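Local coordinates for protein amino acid amide racemase (Ochrobactrum anthropi, PDB 6GIO) that binds pyridoxal-5'-phosphate as a two-chain enzyme of the class-III aminotransferase family, built on the fold of type I PLP-dependent enzymes, at residues 73-78 against 298-303; 89-94 against 104-109; 108-113 against 294-299; 237-242 against 261-266. All coordinates share one frame; numbering follows the deposited sequence.

Three contacts cluster on one side of the chain's centre: contacts 1 and 3 lie about 11 Å apart between centres, contacts 2 and 3 about 12 Å. Contacts 1 and 3 share Gly298 and Asn299, just before helix 300-315, while contacts 2 and 3 share Phe108 and Gly109 at the end of strand 104-109. Contact 4, about 15 Å from contact 3, lies deeper in the same mixed sheet. Along the chain, contact 2 precedes contact 4, and the loops closed by contacts 1 and 3 enclose contact 4. Contacts 1 to 3 touch the second subunit, and contacts 3 and 4 reach the same PLP, so the cofactor site is tied to the dimer interface.

Contact 1. Residues 73-78 against 298-303; sequences DMAGAS and GNPVAT
The N-terminal turn of helix 300-315 rests with Pro300 against the loop 73-78, which follows helix 61-72. Pro300 is the wedge of the contact. Its CG lies 3.0 Å from Gly76 O, a close approach of ring carbon to carbonyl oxygen, and the same carbon meets Ala75 N at 3.7 Å. The Ala75 methyl, CB, also touches Pro300 CB, at 4.3 Å. Met74 closes the flank: with CG trans to the main-chain nitrogen (chi1 -171°), the chain runs across the proline ring at about a right angle, CG to Pro300 CG at 3.9 Å, then bends at chi3 to bring the CE methyl to Val301 CG2, also at 3.9 Å. The loop is shaped by an inverse gamma turn centred on Ala75, whose bond from Gly76 N to Met74 O is weak.

On the facing side, Asn299 is the N-cap of the helix. Its OD1 accepts an almost straight bond from Ala302 N (2.9 Å, 178°) and a weak, bent one from Val301 N, while its ND2 donates back to Thr296 O in the preceding loop. Asn299 O is gripped twice by Thr303, through the backbone N and through OG1 at 3.0 Å, the hydroxyl approaching from above the carbonyl plane. No hydrogen bond joins the two segments, which meet by van der Waals contact alone. The second subunit also meets the loop: its Ser50 OG bonds to Ala77 N and its Gly30 packs on Ala75.

Contact 2. Residues 89-94 against 104-109; sequences SLAEDL and RRVWFG
Phe108 sends its ring from strand 104-109 to the side of helix 89-94 that faces the strand, where Leu90, Ala91 and Leu94 gather round its far end. Leu90 comes obliquely, with CD2 3.5 Å from Phe108 CE1 and CG almost as near to both CE1 and CZ. Its CG stands anti to the backbone N (chi1 176°), which swings the branched end over to the ring. Leu94 and Phe108 point toward each other, Leu94 CD1 lying 4.0 Å from the same carbon, Phe108 CE1. Ala91 fits at the rim: its backbone N is near the ring plane, 3.8 Å from Phe108 CZ, and its methyl, CB, reaches Phe108 CE2 at 4.0 Å.

Val106, two residues earlier on the strand, fills the next place along the helix. Its CB meets Ala91 CB at 3.9 Å, CG2 touches the same methyl, and CG1 lies over one face of the Phe108 ring, toward its rim, so the valine supports the aromatic from within its own strand. The Ala91 methyl rests on both Val106 and Phe108. The axes approach to 8.5 Å with directions 128° apart. Trp107 points to the other face of the sheet, onto helix 112-127, and strand 104-109 pairs with strand 276-281. Helices covering both faces of one mixed sheet form the three-layer alpha/beta/alpha large domain of fold type I PLP enzymes.

Contact 3. Residues 108-113 against 294-299; sequences FGHSGS and QTTAGN. With PLP (pyridoxal-5'-phosphate), chain G; PLP (pyridoxal-5'-phosphate), chain E.
Two overlapping turns, type I over Gln294-Ala297 and type II over Thr296-Asn299, curl the loop 294-299 against the end of strand 104-109, bringing the CA atoms of Gly109 and Ala297 to 4.8 Å. The strand leads into the phosphate-binding N-terminus of helix 112-127, capped by Ser111: Gly112 N donates to O1P of one PLP (3.1 Å) and Ser113 N to O3P. The loop serves the other cofactor of the dimer, since Thr295 binds O1P of the PLP held by the second subunit through its backbone N and through OG1, the latter at 2.7 Å. One contact therefore joins two phosphate sites.

His110 contributes the largest share of the buried surface. Its CG lies opposite the carbonyl carbon (chi1 -54°), which carries the ring across to the loop, with CE1 3.4 Å from Ala297 N and Thr296 OG1 beside it, while the amide end of Gln294 comes from the opposite direction with its plane 68° from that of the ring. The Ala297 methyl, CB, lies 3.3 Å from Phe108 O. Waters complete the seam. One is held between Gly109 O and Gly298 N; another lies in the imidazole plane at His110 ND1 and bonds weakly to Asn299 ND2. A third touches His110 NE2, accepts from Thr296 N and donates to O3P of the second subunit's PLP at 2.7 Å.

Contact 4. Residues 237-242 against 261-266; sequences VDEVKV and DMVVFG. With PLP (pyridoxal-5'-phosphate), chain G.
Val240 holds CG1 on the far side of CB from its backbone N (chi1 169°), which splits its two methyls between neighbours: CG2 meets Val264 CG1 at 3.9 Å, and CG1 lies over a face of the PLP ring, 3.6 Å from C4. Asp238 takes a similar first torsion (chi1 -171°), and its carboxylate comes to the pyridine nitrogen, OD2 modelled 2.5 Å from PLP N1, a distance so short that its exact value is doubtful. The other oxygen, OD1, closes an Asx turn by accepting from Val240 N at 2.9 Å, so the carboxylate is held by the turn on one oxygen while the other faces N1; His140 ND1 also bonds OD2. An aspartate facing the pyridine nitrogen is a hallmark of fold type I PLP enzymes.

The two backbones pair in parallel. Val237 N donates to Met262 O (3.0 Å), Val264 N to Val237 O, and Glu239 N to Val264 O (2.8 Å). Beyond the last direct bond the chains stay close, and a water bridges them, donating to Glu239 O and accepting from Gly266 N. On the opposite face from Asp238, Glu239 CG packs on Val263 CG1 at 3.7 Å before its carboxylate turns to the backbone N atoms of Cys252 and Phe253.

Strand 234-238 is flanked by strand 199-204 through Asp238, and strand 262-265 runs antiparallel beside strand 276-281, while helix 112-127 lies over Met262 and Val264.

Contact 1. Residues 73-78 against 298-303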
# COMPACT_ATOMS: atom_id res chain seq x y z
N ASP C 73 -14.55 -5.59 16.54
CA ASP C 73 -15.71 -4.77 16.32
C ASP C 73 -15.32 -3.72 15.26
O ASP C 73 -15.03 -2.56 15.57
CB ASP C 73 -16.16 -4.18 17.64
CG ASP C 73 -17.40 -3.32 17.53
OD1 ASP C 73 -18.07 -3.37 16.49
OD2 ASP C 73 -17.72 -2.59 18.47
N MET C 74 -15.30 -4.18 14.01
CA MET C 74 -14.67 -3.51 12.87
C MET C 74 -15.62 -2.56 12.19
O MET C 74 -16.66 -2.98 11.62
CB MET C 74 -14.17 -4.53 11.85
CG MET C 74 -13.30 -3.91 10.73
SD MET C 74 -12.79 -5.11 9.46
CE MET C 74 -11.42 -5.85 10.27
N ALA C 75 -15.24 -1.28 12.22
CA ALA C 75 -16.09 -0.19 11.76
C ALA C 75 -15.94 -0.02 10.25
O ALA C 75 -15.43 1.00 9.74
CB ALA C 75 -15.75 1.09 12.49
N GLY C 76 -16.36 -1.03 9.54
CA GLY C 76 -16.09 -1.11 8.11
C GLY C 76 -14.61 -1.39 7.84
O GLY C 76 -13.80 -1.54 8.78
N ALA C 77 -14.24 -1.38 6.56
CA ALA C 77 -12.84 -1.60 6.13
C ALA C 77 -12.39 -0.69 4.98
O ALA C 77 -11.50 -1.08 4.19
CB ALA C 77 -12.63 -3.08 5.77
N SER C 78 -12.97 0.51 4.88
CA SER C 78 -12.69 1.38 3.78
C SER C 78 -13.09 2.79 4.15
O SER C 78 -14.30 3.10 4.20
CB SER C 78 -13.50 0.97 2.51
OG SER C 78 -13.39 1.97 1.44
N GLY C 298 -7.05 3.77 5.50
CA GLY C 298 -7.79 4.41 6.58
C GLY C 298 -8.71 3.44 7.26
O GLY C 298 -9.67 3.86 7.88
N ASN C 299 -8.40 2.13 7.16
CA ASN C 299 -9.23 1.13 7.74
C ASN C 299 -9.07 1.27 9.25
O ASN C 299 -8.05 1.76 9.71
CB ASN C 299 -8.83 -0.28 7.28
CG ASN C 299 -7.45 -0.65 7.73
OD1 ASN C 299 -7.26 -1.00 8.91
ND2 ASN C 299 -6.45 -0.51 6.82
N PRO C 300 -10.09 0.86 10.01
CA PRO C 300 -10.13 1.13 11.44
C PRO C 300 -9.08 0.39 12.27
O PRO C 300 -8.76 0.84 13.39
CB PRO C 300 -11.53 0.71 11.82
CG PRO C 300 -11.96 -0.26 10.78
CD PRO C 300 -11.33 0.25 9.52
N VAL C 301 -8.53 -0.71 11.74
CA VAL C 301 -7.53 -1.49 12.47
C VAL C 301 -6.16 -0.81 12.47
O VAL C 301 -5.57 -0.58 13.52
CB VAL C 301 -7.44 -2.91 11.89
CG1 VAL C 301 -6.38 -3.71 12.61
CG2 VAL C 301 -8.81 -3.60 12.01
N ALA C 302 -5.68 -0.44 11.28
CA ALA C 302 -4.40 0.19 11.12
C ALA C 302 -4.44 1.54 11.78
O ALA C 302 -3.48 1.88 12.46
CB ALA C 302 -4.05 0.34 9.64
N THR C 303 -5.55 2.29 11.61
CA THR C 303 -5.62 3.65 12.22
C THR C 303 -5.71 3.59 13.73
O THR C 303 -5.11 4.43 14.41
CB THR C 303 -6.73 4.55 11.65
OG1 THR C 303 -8.00 3.93 11.76
CG2 THR C 303 -6.48 4.82 10.18

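Contact 2. Residues 89-94 against 104-109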
# COMPACT_ATOMS: atom_id res chain seq x y z
N SER C 89 -10.39 10.18 14.18
CA SER C 89 -9.65 10.55 15.40
C SER C 89 -8.14 10.60 15.20
O SER C 89 -7.53 11.56 15.63
CB SER C 89 -10.00 9.63 16.58
OG SER C 89 -11.41 9.62 16.76
N LEU C 90 -7.55 9.60 14.52
CA LEU C 90 -6.11 9.67 14.15
C LEU C 90 -5.78 10.93 13.33
O LEU C 90 -4.76 11.60 13.56
CB LEU C 90 -5.66 8.42 13.37
CG LEU C 90 -4.20 8.39 12.84
CD1 LEU C 90 -3.21 8.63 13.97
CD2 LEU C 90 -3.88 7.06 12.13
N ALA C 91 -6.63 11.24 12.36
CA ALA C 91 -6.41 12.46 11.55
C ALA C 91 -6.39 13.70 12.47
O ALA C 91 -5.55 14.56 12.30
CB ALA C 91 -7.47 12.60 10.47
N GLU C 92 -7.33 13.76 13.41
CA GLU C 92 -7.40 14.84 14.40
C GLU C 92 -6.12 14.86 15.23
O GLU C 92 -5.54 15.93 15.47
CB GLU C 92 -8.64 14.67 15.33
CG GLU C 92 -9.97 14.96 14.68
CD GLU C 92 -11.16 14.40 15.45
OE1 GLU C 92 -10.99 13.53 16.31
OE2 GLU C 92 -12.30 14.80 15.13
N ASP C 93 -5.66 13.67 15.66
CA ASP C 93 -4.37 13.56 16.39
C ASP C 93 -3.19 14.11 15.59
O ASP C 93 -2.33 14.83 16.16
CB ASP C 93 -3.98 12.12 16.74
CG ASP C 93 -4.92 11.47 17.74
OD1 ASP C 93 -5.73 12.16 18.36
OD2 ASP C 93 -4.87 10.21 17.88
N LEU C 94 -3.10 13.75 14.30
CA LEU C 94 -1.97 14.18 13.45
C LEU C 94 -2.03 15.68 13.22
O LEU C 94 -0.99 16.34 13.17
CB LEU C 94 -1.97 13.45 12.14
CG LEU C 94 -1.53 11.97 12.23
CD1 LEU C 94 -1.90 11.23 10.96
CD2 LEU C 94 -0.05 11.88 12.47
N ARG C 104 -6.19 22.47 6.99
CA ARG C 104 -5.37 21.35 6.55
C ARG C 104 -6.23 20.09 6.58
O ARG C 104 -7.26 20.03 7.26
CB ARG C 104 -4.15 21.17 7.46
CG ARG C 104 -3.26 22.40 7.54
CD ARG C 104 -2.06 22.17 8.44
NE ARG C 104 -2.50 22.00 9.81
CZ ARG C 104 -1.89 21.27 10.73
NH1 ARG C 104 -0.77 20.63 10.46
NH2 ARG C 104 -2.41 21.20 11.93
N ARG C 105 -5.83 19.09 5.81
CA ARG C 105 -6.51 17.79 5.82
C ARG C 105 -5.47 16.67 5.70
O ARG C 105 -4.29 16.90 5.34
CB ARG C 105 -7.49 17.67 4.67
CG ARG C 105 -8.53 18.78 4.57
CD ARG C 105 -9.57 18.64 5.65
NE ARG C 105 -10.68 19.57 5.54
CZ ARG C 105 -10.71 20.81 6.04
NH1 ARG C 105 -9.68 21.29 6.70
NH2 ARG C 105 -11.81 21.56 5.89
N VAL C 106 -5.98 15.47 5.96
CA VAL C 106 -5.19 14.25 6.06
C VAL C 106 -5.71 13.19 5.10
O VAL C 106 -6.91 12.94 5.01
CB VAL C 106 -5.30 13.70 7.45
CG1 VAL C 106 -4.32 12.53 7.63
CG2 VAL C 106 -5.02 14.82 8.43
N TRP C 107 -4.80 12.60 4.36
CA TRP C 107 -5.11 11.45 3.53
C TRP C 107 -4.37 10.33 4.17
O TRP C 107 -3.29 10.53 4.63
CB TRP C 107 -4.57 11.69 2.12
CG TRP C 107 -4.52 10.54 1.17
CD1 TRP C 107 -5.44 10.25 0.22
CD2 TRP C 107 -3.45 9.57 1.01
NE1 TRP C 107 -5.03 9.14 -0.49
CE2 TRP C 107 -3.81 8.72 -0.04
CE3 TRP C 107 -2.21 9.35 1.67
CZ2 TRP C 107 -2.99 7.66 -0.48
CZ3 TRP C 107 -1.40 8.25 1.24
CH2 TRP C 107 -1.82 7.44 0.18
N PHE C 108 -4.93 9.13 4.13
CA PHE C 108 -4.26 7.93 4.62
C PHE C 108 -3.91 6.93 3.54
O PHE C 108 -4.65 6.77 2.57
CB PHE C 108 -5.17 7.21 5.61
CG PHE C 108 -5.29 7.91 6.93
CD1 PHE C 108 -4.18 7.99 7.79
CD2 PHE C 108 -6.48 8.53 7.30
CE1 PHE C 108 -4.27 8.65 9.00
CE2 PHE C 108 -6.59 9.16 8.53
CZ PHE C 108 -5.48 9.25 9.37
N GLY C 109 -2.82 6.18 3.75
CA GLY C 109 -2.47 5.10 2.84
C GLY C 109 -1.84 3.99 3.62
O GLY C 109 -2.04 3.90 4.84

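Contact 3. Residues 108-113 against 294-299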
# COMPACT_ATOMS: atom_id res chain seq x y z
N PHE C 108 -4.93 9.13 4.13
CA PHE C 108 -4.26 7.93 4.62
C PHE C 108 -3.91 6.93 3.54
O PHE C 108 -4.65 6.77 2.57
CB PHE C 108 -5.17 7.21 5.61
CG PHE C 108 -5.29 7.91 6.93
CD1 PHE C 108 -4.18 7.99 7.79
CD2 PHE C 108 -6.48 8.53 7.30
CE1 PHE C 108 -4.27 8.65 9.00
CE2 PHE C 108 -6.59 9.16 8.53
CZ PHE C 108 -5.48 9.25 9.37
N GLY C 109 -2.82 6.18 3.75
CA GLY C 109 -2.47 5.10 2.84
C GLY C 109 -1.84 3.99 3.62
O GLY C 109 -2.04 3.90 4.84
N HIS C 110 -1.12 3.12 2.93
CA HIS C 110 -0.51 1.95 3.58
C HIS C 110 0.96 1.98 3.73
O HIS C 110 1.51 1.17 4.48
CB HIS C 110 -0.78 0.72 2.74
CG HIS C 110 -2.20 0.53 2.44
ND1 HIS C 110 -3.14 0.34 3.44
CD2 HIS C 110 -2.87 0.49 1.27
CE1 HIS C 110 -4.32 0.16 2.88
NE2 HIS C 110 -4.19 0.27 1.57
N SER C 111 1.63 2.87 3.00
CA SER C 111 3.10 2.83 2.91
C SER C 111 3.71 4.21 2.65
O SER C 111 3.03 5.11 2.21
CB SER C 111 3.59 1.84 1.82
OG SER C 111 3.31 2.24 0.45
N GLY C 112 5.00 4.34 2.93
CA GLY C 112 5.74 5.56 2.53
C GLY C 112 5.66 5.79 1.02
O GLY C 112 5.46 6.92 0.55
N SER C 113 5.78 4.70 0.27
CA SER C 113 5.74 4.74 -1.20
C SER C 113 4.44 5.24 -1.75
O SER C 113 4.46 6.00 -2.71
CB SER C 113 5.98 3.34 -1.80
OG SER C 113 7.23 2.82 -1.33
N GLN C 294 -7.47 4.15 -2.40
CA GLN C 294 -7.10 2.75 -2.18
C GLN C 294 -8.11 2.18 -1.22
O GLN C 294 -8.28 2.72 -0.12
CB GLN C 294 -5.72 2.61 -1.60
CG GLN C 294 -4.60 2.84 -2.58
CD GLN C 294 -3.28 2.81 -1.87
OE1 GLN C 294 -2.97 3.71 -1.08
NE2 GLN C 294 -2.50 1.74 -2.09
N THR C 295 -8.73 1.07 -1.62
CA THR C 295 -9.90 0.55 -0.91
C THR C 295 -9.80 0.51 0.63
O THR C 295 -10.68 1.07 1.34
CB THR C 295 -10.32 -0.81 -1.46
OG1 THR C 295 -10.64 -0.66 -2.85
CG2 THR C 295 -11.57 -1.32 -0.73
N THR C 296 -8.76 -0.15 1.15
CA THR C 296 -8.62 -0.36 2.59
C THR C 296 -7.81 0.68 3.32
O THR C 296 -7.58 0.54 4.51
CB THR C 296 -8.04 -1.75 2.94
OG1 THR C 296 -6.72 -1.83 2.43
CG2 THR C 296 -8.90 -2.83 2.35
N ALA C 297 -7.35 1.70 2.63
CA ALA C 297 -6.70 2.83 3.31
C ALA C 297 -7.63 3.44 4.35
O ALA C 297 -8.84 3.62 4.12
CB ALA C 297 -6.29 3.90 2.30
N GLY C 298 -7.05 3.77 5.50
CA GLY C 298 -7.79 4.41 6.58
C GLY C 298 -8.71 3.44 7.26
O GLY C 298 -9.67 3.86 7.88
N ASN C 299 -8.40 2.13 7.16
CA ASN C 299 -9.23 1.13 7.74
C ASN C 299 -9.07 1.27 9.25
O ASN C 299 -8.05 1.76 9.71
CB ASN C 299 -8.83 -0.28 7.28
CG ASN C 299 -7.45 -0.65 7.73
OD1 ASN C 299 -7.26 -1.00 8.91
ND2 ASN C 299 -6.45 -0.51 6.82
N1 PLP G . 10.36 7.78 2.39
C2 PLP G . 11.38 7.54 3.26
C2A PLP G . 12.25 8.64 3.79
C3 PLP G . 11.69 6.16 3.71
O3 PLP G . 12.70 5.95 4.56
C4 PLP G . 10.85 5.03 3.25
C4A PLP G . 11.14 3.64 3.71
C5 PLP G . 9.75 5.41 2.30
C6 PLP G . 9.58 6.76 1.93
C5A PLP G . 8.86 4.33 1.71
O4P PLP G . 8.21 3.48 2.67
P PLP G . 7.68 2.03 2.27
O1P PLP G . 6.68 1.77 3.35
O2P PLP G . 8.87 1.09 2.32
O3P PLP G . 7.03 2.20 0.90
N1 PLP E . -8.01 -4.10 -9.54
C2 PLP E . -9.35 -4.40 -9.48
C2A PLP E . -10.00 -5.35 -10.46
C3 PLP E . -10.18 -3.77 -8.41
O3 PLP E . -11.51 -4.00 -8.28
C4 PLP E . -9.52 -2.86 -7.45
C4A PLP E . -10.29 -2.21 -6.36
C5 PLP E . -8.07 -2.59 -7.62
C6 PLP E . -7.39 -3.25 -8.67
C5A PLP E . -7.40 -1.63 -6.62
O4P PLP E . -7.36 -2.10 -5.25
P PLP E . -7.04 -1.06 -4.07
O1P PLP E . -8.27 -0.14 -4.13
O2P PLP E . -5.80 -0.26 -4.46
O3P PLP E . -6.90 -1.90 -2.85
O HOH W 1 -4.42 3.12 6.04
O HOH W 2 -3.61 0.52 6.11
O HOH W 3 -6.38 -0.99 -0.34

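Contact 4. Residues 237-242 against 261-266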
# COMPACT_ATOMS: atom_id res chain seq x y z
N VAL C 237 8.19 17.74 3.64
CA VAL C 237 9.13 16.95 4.41
C VAL C 237 8.67 15.48 4.53
O VAL C 237 7.56 15.18 4.97
CB VAL C 237 9.37 17.55 5.83
CG1 VAL C 237 10.32 16.67 6.62
CG2 VAL C 237 9.95 18.95 5.74
N ASP C 238 9.56 14.57 4.15
CA ASP C 238 9.37 13.11 4.33
C ASP C 238 9.84 12.68 5.72
O ASP C 238 11.04 12.57 5.95
CB ASP C 238 10.18 12.38 3.25
CG ASP C 238 9.88 10.89 3.19
OD1 ASP C 238 9.43 10.34 4.21
OD2 ASP C 238 10.07 10.26 2.13
N GLU C 239 8.90 12.45 6.63
CA GLU C 239 9.21 12.00 7.99
C GLU C 239 9.05 10.48 8.10
O GLU C 239 9.03 9.92 9.18
CB GLU C 239 8.34 12.71 9.01
CG GLU C 239 8.61 14.22 9.16
CD GLU C 239 9.75 14.58 10.15
OE1 GLU C 239 9.91 13.82 11.14
OE2 GLU C 239 10.47 15.61 9.97
N VAL C 240 8.95 9.80 6.99
CA VAL C 240 8.62 8.40 7.02
C VAL C 240 9.61 7.62 7.87
O VAL C 240 9.21 6.75 8.67
CB VAL C 240 8.54 7.82 5.58
CG1 VAL C 240 8.47 6.28 5.63
CG2 VAL C 240 7.32 8.38 4.88
N LYS C 241 10.90 7.93 7.73
CA LYS C 241 11.95 7.12 8.36
C LYS C 241 12.33 7.58 9.76
O LYS C 241 12.54 6.77 10.61
CB LYS C 241 13.21 7.11 7.48
CG LYS C 241 14.39 6.28 8.00
CD LYS C 241 14.16 4.81 7.79
CE LYS C 241 15.45 4.04 7.95
NZ LYS C 241 15.22 2.58 7.81
N VAL C 242 12.43 8.88 10.00
CA VAL C 242 13.02 9.40 11.24
C VAL C 242 12.00 10.22 12.02
O VAL C 242 12.35 10.96 12.97
CB VAL C 242 14.30 10.28 10.97
CG1 VAL C 242 15.41 9.48 10.31
CG2 VAL C 242 13.98 11.53 10.17
N ASP C 261 4.85 22.93 4.22
CA ASP C 261 3.52 22.90 3.71
C ASP C 261 2.90 21.52 3.85
O ASP C 261 1.69 21.38 4.01
CB ASP C 261 3.61 23.32 2.25
CG ASP C 261 4.06 24.80 2.10
OD1 ASP C 261 3.32 25.63 2.63
OD2 ASP C 261 5.12 25.11 1.48
N MET C 262 3.72 20.47 3.75
CA MET C 262 3.18 19.13 3.66
C MET C 262 4.13 18.22 4.37
O MET C 262 5.34 18.34 4.20
CB MET C 262 3.03 18.71 2.18
CG MET C 262 2.52 17.27 1.96
SD MET C 262 2.22 16.77 0.24
CE MET C 262 0.74 17.76 -0.08
N VAL C 263 3.57 17.28 5.15
CA VAL C 263 4.39 16.29 5.82
C VAL C 263 3.90 14.90 5.47
O VAL C 263 2.69 14.67 5.43
CB VAL C 263 4.38 16.47 7.36
CG1 VAL C 263 5.32 15.46 8.00
CG2 VAL C 263 4.77 17.89 7.76
N VAL C 264 4.84 14.00 5.19
CA VAL C 264 4.53 12.61 4.83
C VAL C 264 5.00 11.71 5.96
O VAL C 264 6.18 11.82 6.44
CB VAL C 264 5.20 12.22 3.50
CG1 VAL C 264 4.84 10.77 3.07
CG2 VAL C 264 4.82 13.21 2.41
N PHE C 265 4.08 10.85 6.45
CA PHE C 265 4.38 9.95 7.53
C PHE C 265 4.27 8.49 7.10
O PHE C 265 3.52 8.16 6.17
CB PHE C 265 3.43 10.16 8.70
CG PHE C 265 3.46 11.53 9.31
CD1 PHE C 265 4.36 11.83 10.31
CD2 PHE C 265 2.51 12.49 8.97
CE1 PHE C 265 4.35 13.06 10.91
CE2 PHE C 265 2.48 13.73 9.59
CZ PHE C 265 3.42 14.01 10.55
N GLY C 266 4.99 7.62 7.78
CA GLY C 266 4.86 6.19 7.52
C GLY C 266 5.61 5.34 8.49
O GLY C 266 5.86 5.73 9.63
N1 PLP G . 10.36 7.78 2.39
C2 PLP G . 11.38 7.54 3.26
C2A PLP G . 12.25 8.64 3.79
C3 PLP G . 11.69 6.16 3.71
O3 PLP G . 12.70 5.95 4.56
C4 PLP G . 10.85 5.03 3.25
C4A PLP G . 11.14 3.64 3.71
C5 PLP G . 9.75 5.41 2.30
C6 PLP G . 9.58 6.76 1.93
C5A PLP G . 8.86 4.33 1.71
O4P PLP G . 8.21 3.48 2.67
P PLP G . 7.68 2.03 2.27
O1P PLP G . 6.68 1.77 3.35
O2P PLP G . 8.87 1.09 2.32
O3P PLP G . 7.03 2.20 0.90
O HOH W 4 6.56 8.66 10.03